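Local coordinates for heme-binding protein A / AI-2 binding protein A (PDB 6OFQ) that binds peptides, such as STSA, as a type II periplasmic binding protein and probably delivers them to an ABC transporter, at residues E172-A177 with D434-L439; T342-N347 with S475-R480. All coordinates share one frame; numbering follows the deposited sequence.

Contact 1. Residues E172-A177 with D434-L439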
ATOM      1  N   GLU A 172      12.539   3.482 -17.821  1.00  5.66           N
ATOM      2  CA  GLU A 172      11.722   2.940 -16.714  1.00  5.14           C
ATOM      3  C   GLU A 172      10.374   3.621 -16.792  1.00  4.74           C
ATOM      4  O   GLU A 172      10.139   4.675 -16.237  1.00  4.82           O
ATOM      5  CB  GLU A 172      12.442   3.199 -15.380  1.00  5.52           C
ATOM      6  CG  GLU A 172      11.769   2.570 -14.175  1.00  5.58           C
ATOM      7  CD  GLU A 172      11.868   1.055 -14.097  1.00  6.50           C
ATOM      8  OE1 GLU A 172      12.897   0.486 -14.494  1.00  7.60           O
ATOM      9  OE2 GLU A 172      10.874   0.519 -13.527  1.00  6.27           O
ATOM     10  N   ALA A 173       9.405   3.017 -17.467  1.00  4.60           N
ATOM     11  CA  ALA A 173       8.101   3.610 -17.700  1.00  5.19           C
ATOM     12  C   ALA A 173       7.410   4.060 -16.410  1.00  5.07           C
ATOM     13  O   ALA A 173       6.875   5.158 -16.413  1.00  5.56           O
ATOM     14  CB  ALA A 173       7.197   2.699 -18.535  1.00  5.36           C
ATOM     15  N   PRO A 174       7.438   3.262 -15.349  1.00  4.94           N
ATOM     16  CA  PRO A 174       6.806   3.715 -14.082  1.00  4.76           C
ATOM     17  C   PRO A 174       7.512   4.772 -13.302  1.00  4.93           C
ATOM     18  O   PRO A 174       6.974   5.216 -12.293  1.00  4.42           O
ATOM     19  CB  PRO A 174       6.758   2.436 -13.234  1.00  5.56           C
ATOM     20  CG  PRO A 174       7.022   1.326 -14.180  1.00  6.56           C
ATOM     21  CD  PRO A 174       7.879   1.852 -15.259  1.00  5.56           C
ATOM     22  N   PHE A 175       8.689   5.238 -13.724  1.00  4.21           N
ATOM     23  CA  PHE A 175       9.512   6.065 -12.820  1.00  4.44           C
ATOM     24  C   PHE A 175       8.813   7.331 -12.374  1.00  4.13           C
ATOM     25  O   PHE A 175       8.870   7.662 -11.182  1.00  4.02           O
ATOM     26  CB  PHE A 175      10.873   6.380 -13.487  1.00  4.69           C
ATOM     27  CG  PHE A 175      11.919   6.971 -12.549  1.00  5.07           C
ATOM     28  CD1 PHE A 175      12.455   6.230 -11.518  1.00  5.76           C
ATOM     29  CD2 PHE A 175      12.218   8.340 -12.624  1.00  5.69           C
ATOM     30  CE1 PHE A 175      13.392   6.827 -10.686  1.00  5.68           C
ATOM     31  CE2 PHE A 175      13.135   8.943 -11.778  1.00  5.74           C
ATOM     32  CZ  PHE A 175      13.684   8.175 -10.796  1.00  5.77           C
ATOM     33  N   LEU A 176       8.173   8.092 -13.266  1.00  4.12           N
ATOM     34  CA  LEU A 176       7.538   9.321 -12.863  1.00  4.15           C
ATOM     35  C   LEU A 176       6.474   9.046 -11.817  1.00  4.02           C
ATOM     36  O   LEU A 176       6.447   9.741 -10.782  1.00  3.89           O
ATOM     37  CB  LEU A 176       6.954  10.069 -14.050  1.00  4.12           C
ATOM     38  CG  LEU A 176       6.386  11.445 -13.740  1.00  4.21           C
ATOM     39  CD1 LEU A 176       7.415  12.446 -13.316  1.00  5.14           C
ATOM     40  CD2 LEU A 176       5.592  11.925 -14.948  1.00  4.30           C
ATOM     41  N   ALA A 177       5.625   8.034 -12.020  1.00  4.17           N
ATOM     42  CA  ALA A 177       4.579   7.719 -11.052  1.00  4.18           C
ATOM     43  C   ALA A 177       5.169   7.206  -9.732  1.00  4.59           C
ATOM     44  O   ALA A 177       4.707   7.562  -8.632  1.00  4.95           O
ATOM     45  CB  ALA A 177       3.684   6.631 -11.627  1.00  4.09           C
ATOM     46  N   ASP A 434      -0.736   1.191 -12.508  1.00  4.98           N
ATOM     47  CA  ASP A 434       0.244   0.679 -13.448  1.00  4.84           C
ATOM     48  C   ASP A 434       0.441  -0.756 -12.997  1.00  4.02           C
ATOM     49  O   ASP A 434       0.770  -1.037 -11.840  1.00  3.60           O
ATOM     50  CB  ASP A 434       1.555   1.457 -13.378  1.00  5.28           C
ATOM     51  CG  ASP A 434       2.481   1.125 -14.533  1.00  6.15           C
ATOM     52  OD1 ASP A 434       2.920  -0.026 -14.580  1.00  4.86           O
ATOM     53  OD2 ASP A 434       2.761   2.063 -15.333  1.00  7.79           O
ATOM     54  N   PRO A 435       0.344  -1.721 -13.908  1.00  3.82           N
ATOM     55  CA  PRO A 435       0.623  -3.123 -13.534  1.00  3.85           C
ATOM     56  C   PRO A 435       1.949  -3.368 -12.856  1.00  3.89           C
ATOM     57  O   PRO A 435       2.059  -4.335 -12.071  1.00  4.02           O
ATOM     58  CB  PRO A 435       0.466  -3.896 -14.861  1.00  4.12           C
ATOM     59  CG  PRO A 435      -0.465  -3.034 -15.674  1.00  4.29           C
ATOM     60  CD  PRO A 435      -0.045  -1.645 -15.344  1.00  3.98           C
ATOM     61  N   ASP A 436       2.941  -2.562 -13.160  1.00  3.51           N
ATOM     62  CA  ASP A 436       4.244  -2.765 -12.532  1.00  3.54           C
ATOM     63  C   ASP A 436       4.194  -2.793 -11.005  1.00  3.55           C
ATOM     64  O   ASP A 436       4.903  -3.572 -10.343  1.00  3.51           O
ATOM     65  CB  ASP A 436       5.220  -1.677 -12.988  1.00  3.92           C
ATOM     66  CG  ASP A 436       6.636  -1.872 -12.465  1.00  4.10           C
ATOM     67  OD1 ASP A 436       6.913  -1.258 -11.414  1.00  5.06           O
ATOM     68  OD2 ASP A 436       7.433  -2.519 -13.117  1.00  4.23           O
ATOM     69  N   ASN A 437       3.310  -1.972 -10.453  1.00  3.32           N
ATOM     70  CA  ASN A 437       3.188  -1.764  -8.985  1.00  3.64           C
ATOM     71  C   ASN A 437       2.660  -3.043  -8.308  1.00  4.11           C
ATOM     72  O   ASN A 437       2.774  -3.126  -7.062  1.00  3.94           O
ATOM     73  CB  ASN A 437       2.309  -0.540  -8.724  1.00  3.64           C
ATOM     74  CG  ASN A 437       2.048  -0.268  -7.238  1.00  3.52           C
ATOM     75  OD1 ASN A 437       0.887  -0.390  -6.798  1.00  3.76           O
ATOM     76  ND2 ASN A 437       3.042   0.090  -6.474  1.00  3.72           N
ATOM     77  N   PHE A 438       1.994  -3.930  -9.060  1.00  3.73           N
ATOM     78  CA  PHE A 438       1.595  -5.225  -8.521  1.00  3.97           C
ATOM     79  C   PHE A 438       2.581  -6.276  -9.000  1.00  4.05           C
ATOM     80  O   PHE A 438       3.184  -7.033  -8.186  1.00  3.70           O
ATOM     81  CB  PHE A 438       0.154  -5.664  -8.876  1.00  4.17           C
ATOM     82  CG  PHE A 438      -0.951  -4.821  -8.249  1.00  4.47           C
ATOM     83  CD1 PHE A 438      -1.197  -3.486  -8.630  1.00  4.74           C
ATOM     84  CD2 PHE A 438      -1.850  -5.434  -7.379  1.00  4.63           C
ATOM     85  CE1 PHE A 438      -2.288  -2.813  -8.067  1.00  4.61           C
ATOM     86  CE2 PHE A 438      -2.911  -4.721  -6.821  1.00  4.18           C
ATOM     87  CZ  PHE A 438      -3.146  -3.424  -7.193  1.00  4.30           C
ATOM     88  N   LEU A 439       2.671  -6.464 -10.307  1.00  3.93           N
ATOM     89  CA  LEU A 439       3.425  -7.566 -10.843  1.00  4.05           C
ATOM     90  C   LEU A 439       4.907  -7.493 -10.476  1.00  3.96           C
ATOM     91  O   LEU A 439       5.482  -8.512 -10.072  1.00  4.10           O
ATOM     92  CB  LEU A 439       3.282  -7.652 -12.345  1.00  4.24           C
ATOM     93  CG  LEU A 439       1.837  -7.806 -12.852  1.00  4.20           C
ATOM     94  CD1 LEU A 439       1.845  -7.718 -14.379  1.00  4.87           C
ATOM     95  CD2 LEU A 439       1.249  -9.126 -12.372  1.00  4.49           C
TER

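Contact 2. Residues T342-N347 with S475-R480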
ATOM      1  N   THR A 342      -9.752  -2.518 -12.729  1.00  6.76           N
ATOM      2  CA  THR A 342      -9.704  -1.048 -12.773  1.00  6.85           C
ATOM      3  C   THR A 342      -8.361  -0.536 -13.297  1.00  8.07           C
ATOM      4  O   THR A 342      -8.320   0.659 -13.528  1.00 10.44           O
ATOM      5  CB  THR A 342      -9.975  -0.510 -11.381  1.00  7.71           C
ATOM      6  OG1 THR A 342      -9.248  -1.345 -10.436  1.00  8.86           O
ATOM      7  CG2 THR A 342     -11.442  -0.630 -11.076  1.00  7.45           C
ATOM      8  N   ILE A 343      -7.358  -1.367 -13.488  1.00  6.56           N
ATOM      9  CA  ILE A 343      -6.098  -0.954 -14.057  1.00  6.71           C
ATOM     10  C   ILE A 343      -6.029  -1.527 -15.474  1.00  6.68           C
ATOM     11  O   ILE A 343      -6.354  -2.679 -15.731  1.00  6.83           O
ATOM     12  CB  ILE A 343      -4.965  -1.441 -13.152  1.00  6.81           C
ATOM     13  CG1 ILE A 343      -5.114  -0.893 -11.744  1.00  7.58           C
ATOM     14  CG2 ILE A 343      -3.604  -1.071 -13.747  1.00  7.81           C
ATOM     15  CD1 ILE A 343      -4.074  -1.428 -10.790  1.00  8.08           C
ATOM     16  N   TRP A 344      -5.442  -0.691 -16.331  1.00  5.16           N
ATOM     17  CA  TRP A 344      -5.164  -1.142 -17.663  1.00  4.94           C
ATOM     18  C   TRP A 344      -4.240  -2.347 -17.744  1.00  5.46           C
ATOM     19  O   TRP A 344      -3.434  -2.584 -16.827  1.00  5.37           O
ATOM     20  CB  TRP A 344      -4.563  -0.023 -18.510  1.00  5.10           C
ATOM     21  CG  TRP A 344      -3.182   0.479 -18.107  1.00  4.97           C
ATOM     22  CD1 TRP A 344      -2.921   1.437 -17.177  1.00  5.84           C
ATOM     23  CD2 TRP A 344      -1.919  -0.036 -18.529  1.00  5.33           C
ATOM     24  NE1 TRP A 344      -1.557   1.632 -17.054  1.00  5.88           N
ATOM     25  CE2 TRP A 344      -0.928   0.742 -17.882  1.00  5.37           C
ATOM     26  CE3 TRP A 344      -1.511  -1.057 -19.406  1.00  5.31           C
ATOM     27  CZ2 TRP A 344       0.425   0.579 -18.077  1.00  5.20           C
ATOM     28  CZ3 TRP A 344      -0.110  -1.189 -19.593  1.00  5.79           C
ATOM     29  CH2 TRP A 344       0.806  -0.434 -18.906  1.00  5.38           C
ATOM     30  N   GLY A 345      -4.347  -3.144 -18.809  1.00  5.93           N
ATOM     31  CA  GLY A 345      -3.449  -4.271 -18.995  1.00  5.76           C
ATOM     32  C   GLY A 345      -3.924  -5.581 -18.401  1.00  5.20           C
ATOM     33  O   GLY A 345      -3.320  -6.636 -18.611  1.00  6.07           O
ATOM     34  N   TYR A 346      -5.067  -5.564 -17.715  1.00  5.11           N
ATOM     35  CA  TYR A 346      -5.677  -6.730 -17.120  1.00  5.01           C
ATOM     36  C   TYR A 346      -6.036  -7.741 -18.198  1.00  5.16           C
ATOM     37  O   TYR A 346      -6.541  -7.344 -19.267  1.00  5.76           O
ATOM     38  CB  TYR A 346      -6.962  -6.343 -16.408  1.00  4.80           C
ATOM     39  CG  TYR A 346      -7.707  -7.399 -15.635  1.00  4.81           C
ATOM     40  CD1 TYR A 346      -8.690  -8.202 -16.219  1.00  4.81           C
ATOM     41  CD2 TYR A 346      -7.478  -7.563 -14.291  1.00  4.86           C
ATOM     42  CE1 TYR A 346      -9.408  -9.132 -15.523  1.00  4.83           C
ATOM     43  CE2 TYR A 346      -8.134  -8.562 -13.566  1.00  4.87           C
ATOM     44  CZ  TYR A 346      -9.122  -9.283 -14.162  1.00  4.77           C
ATOM     45  OH  TYR A 346      -9.781 -10.234 -13.426  1.00  5.12           O
ATOM     46  N   ASN A 347      -5.732  -9.018 -17.952  1.00  4.74           N
ATOM     47  CA  ASN A 347      -5.936 -10.022 -18.959  1.00  5.23           C
ATOM     48  C   ASN A 347      -7.341 -10.591 -18.735  1.00  6.02           C
ATOM     49  O   ASN A 347      -7.572 -11.479 -17.901  1.00  6.13           O
ATOM     50  CB  ASN A 347      -4.864 -11.108 -18.874  1.00  5.41           C
ATOM     51  CG  ASN A 347      -4.903 -12.043 -20.060  1.00  6.51           C
ATOM     52  OD1 ASN A 347      -5.999 -12.279 -20.574  1.00  6.94           O
ATOM     53  ND2 ASN A 347      -3.781 -12.589 -20.490  1.00  6.85           N
ATOM     54  N   SER A 475       7.603   2.620 -23.329  1.00 11.30           N
ATOM     55  CA  SER A 475       6.632   3.505 -22.677  1.00 12.76           C
ATOM     56  C   SER A 475       5.233   3.401 -23.303  1.00 11.46           C
ATOM     57  O   SER A 475       4.223   3.702 -22.643  1.00 12.19           O
ATOM     58  CB  SER A 475       7.175   4.953 -22.664  1.00 16.97           C
ATOM     59  OG  SER A 475       7.347   5.363 -24.018  1.00 19.58           O
ATOM     60  N   ASP A 476       5.175   3.017 -24.579  1.00 10.78           N
ATOM     61  CA  ASP A 476       3.883   2.950 -25.208  1.00 12.21           C
ATOM     62  C   ASP A 476       2.998   1.929 -24.494  1.00 10.02           C
ATOM     63  O   ASP A 476       3.353   0.764 -24.288  1.00  9.55           O
ATOM     64  CB  ASP A 476       4.069   2.442 -26.639  1.00 12.95           C
ATOM     65  CG  ASP A 476       2.757   2.307 -27.382  1.00 18.07           C
ATOM     66  OD1 ASP A 476       2.181   3.298 -27.858  1.00 20.40           O
ATOM     67  OD2 ASP A 476       2.253   1.196 -27.520  1.00 17.83           O
ATOM     68  N   GLN A 477       1.807   2.383 -24.161  1.00 10.50           N
ATOM     69  CA  GLN A 477       0.936   1.564 -23.315  1.00 10.83           C
ATOM     70  C   GLN A 477       0.513   0.261 -24.017  1.00 12.50           C
ATOM     71  O   GLN A 477       0.499  -0.795 -23.400  1.00 10.82           O
ATOM     72  CB  GLN A 477      -0.243   2.335 -22.753  1.00 12.17           C
ATOM     73  CG  GLN A 477      -1.065   1.540 -21.734  1.00 11.91           C
ATOM     74  CD  GLN A 477      -2.243   2.297 -21.149  1.00 13.13           C
ATOM     75  OE1 GLN A 477      -3.426   1.901 -21.234  1.00 14.57           O
ATOM     76  NE2 GLN A 477      -1.886   3.317 -20.423  1.00 12.94           N
ATOM     77  N   LYS A 478       0.148   0.270 -25.280  1.00 12.30           N
ATOM     78  CA  LYS A 478      -0.209  -0.950 -25.971  1.00 12.66           C
ATOM     79  C   LYS A 478       0.900  -1.955 -26.036  1.00 10.71           C
ATOM     80  O   LYS A 478       0.633  -3.142 -25.817  1.00  9.53           O
ATOM     81  CB  LYS A 478      -0.699  -0.658 -27.408  1.00 16.98           C
ATOM     82  CG  LYS A 478      -2.103  -0.085 -27.427  1.00 26.05           C
ATOM     83  CD  LYS A 478      -3.175  -0.745 -26.561  1.00 35.78           C
ATOM     84  CE  LYS A 478      -3.972  -1.854 -27.249  1.00 42.65           C
ATOM     85  NZ  LYS A 478      -5.183  -2.234 -26.453  1.00 41.37           N
ATOM     86  N   GLU A 479       2.138  -1.458 -26.206  1.00  9.06           N
ATOM     87  CA  GLU A 479       3.276  -2.379 -26.187  1.00  9.53           C
ATOM     88  C   GLU A 479       3.471  -3.015 -24.812  1.00  7.51           C
ATOM     89  O   GLU A 479       3.751  -4.196 -24.702  1.00  8.31           O
ATOM     90  CB  GLU A 479       4.615  -1.811 -26.678  1.00 11.81           C
ATOM     91  CG  GLU A 479       4.543  -1.290 -28.102  1.00 15.86           C
ATOM     92  CD  GLU A 479       5.828  -0.615 -28.546  1.00 21.04           C
ATOM     93  OE1 GLU A 479       6.863  -0.805 -27.915  1.00 22.07           O
ATOM     94  OE2 GLU A 479       5.759   0.019 -29.629  1.00 30.00           O
ATOM     95  N   ARG A 480       3.381  -2.189 -23.781  1.00  7.01           N
ATOM     96  CA  ARG A 480       3.486  -2.742 -22.422  1.00  5.49           C
ATOM     97  C   ARG A 480       2.337  -3.703 -22.127  1.00  5.90           C
ATOM     98  O   ARG A 480       2.579  -4.754 -21.515  1.00  6.73           O
ATOM     99  CB  ARG A 480       3.445  -1.550 -21.431  1.00  5.50           C
ATOM    100  CG  ARG A 480       4.655  -0.638 -21.516  1.00  5.09           C
ATOM    101  CD  ARG A 480       4.538   0.483 -20.468  1.00  5.59           C
ATOM    102  NE  ARG A 480       4.797  -0.012 -19.138  1.00  5.19           N
ATOM    103  CZ  ARG A 480       4.387   0.512 -17.982  1.00  5.24           C
ATOM    104  NH1 ARG A 480       3.729   1.627 -17.895  1.00  5.81           N
ATOM    105  NH2 ARG A 480       4.717  -0.131 -16.877  1.00  5.36           N
TER

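Contact 1. Residues E172-A177 with D434-L439
Asp434, one of two acidic residues that face Pro174, accepts the backbone N of Asp436 at its OD1, 2.9 Å away and with an N-H...O angle of 159°. This capping bond uses the anti lone pair of OD1, while OD2 pairs with Arg480, and it ties the Asp-Pro-Asp corner to the start of helix 436-443. In this type II periplasmic binding protein the corner follows strand 423-429 of the larger mixed sheet. It packs against the type I turn Glu172 to Phe175, which is closed by Phe175 N on Glu172 O (3.0 Å) and runs into a short helix whose Leu176 leans on Ile75 and Trp83 of strand 75-85. The contact thus joins the surroundings of two different sheets, and its touching residues are buried. No hydrogen bond crosses between the segments; the proline ring is what meets the acids. Glu172 OE2 and Asp436 OD2 stand 4.6 Å apart, and each forms a salt bridge with Lys472 NZ, which probably offsets their repulsion. Asp436 has its CG anti to the backbone N (chi1 -176°), a setting that carries the carboxylate out to the proline. Pro174 CG sits over the flat face of that group, 3.6 Å from Asp436 CG, with CB and OD1 of Asp436 only slightly farther.

Contact 2. Residues T342-N347 with S475-R480
Gln477 and Arg480, both in the first turn of helix 477-494, close on the indole of Trp344, which projects from the type II turn Ile343 to Tyr346. Just ahead of them Asp476 is the N-cap, its OD2 accepting Glu479 N at 3.0 Å, so the turn that presents both side chains is itself fastened. Gln477 follows, with CG anti to the backbone N (chi1 -173°) and an extended chain laid over one indole face. Its CG makes a CH-pi contact 3.5 Å from the centroid of the Trp344 six-membered ring. Farther out the amide stacks almost flat, 8° from the indole plane, with Gln477 OE1 3.4 Å from Trp344 CG and Gln477 NE2 3.7 Å from Trp344 CE2. Arg480, three residues on, comes to the ring's edge instead. The guanidinium stands 74° from the indole plane and receives that edge on its face, with Arg480 NH1 3.5 Å from Trp344 CZ2. Salt-bridged to Asp434 and hydrogen-bonded to Tyr484 OH and Ala471 O, it is held firmly in orientation. The loop between strand 332-334 and helix 357-366 is thus laid on this helix, where Gly345 O and Asn347 N also bond Gln488. With no hydrogen bond between the segments, cohesion probably comes mainly from dispersion and from the amide and C-H groups over the pi face; Arg480, meeting the rim, makes no cation-pi stack.

How the contacts relate
Contacts 1 and 2 lie on the same side of the chain's centre, with their own centres 11 Å apart. Their segments alternate along the sequence: 172-177, 342-347, 434-439, then 475-480. Arg480, at the start of helix 477-494, connects them, its NH1 2.8 Å from Asp434 OD2 and its CZ 3.6 Å from Ala173 CB. Beside this, Pro435 packs on the backbone of Trp344 and Phe438 on Ile343. Helices 436-443 and 477-494 and the 342-347 loop are thus joined through Arg480, Pro435 and Phe438, so the part built round the larger mixed sheet meets the 172-177 turn of the part carrying the antiparallel sheet.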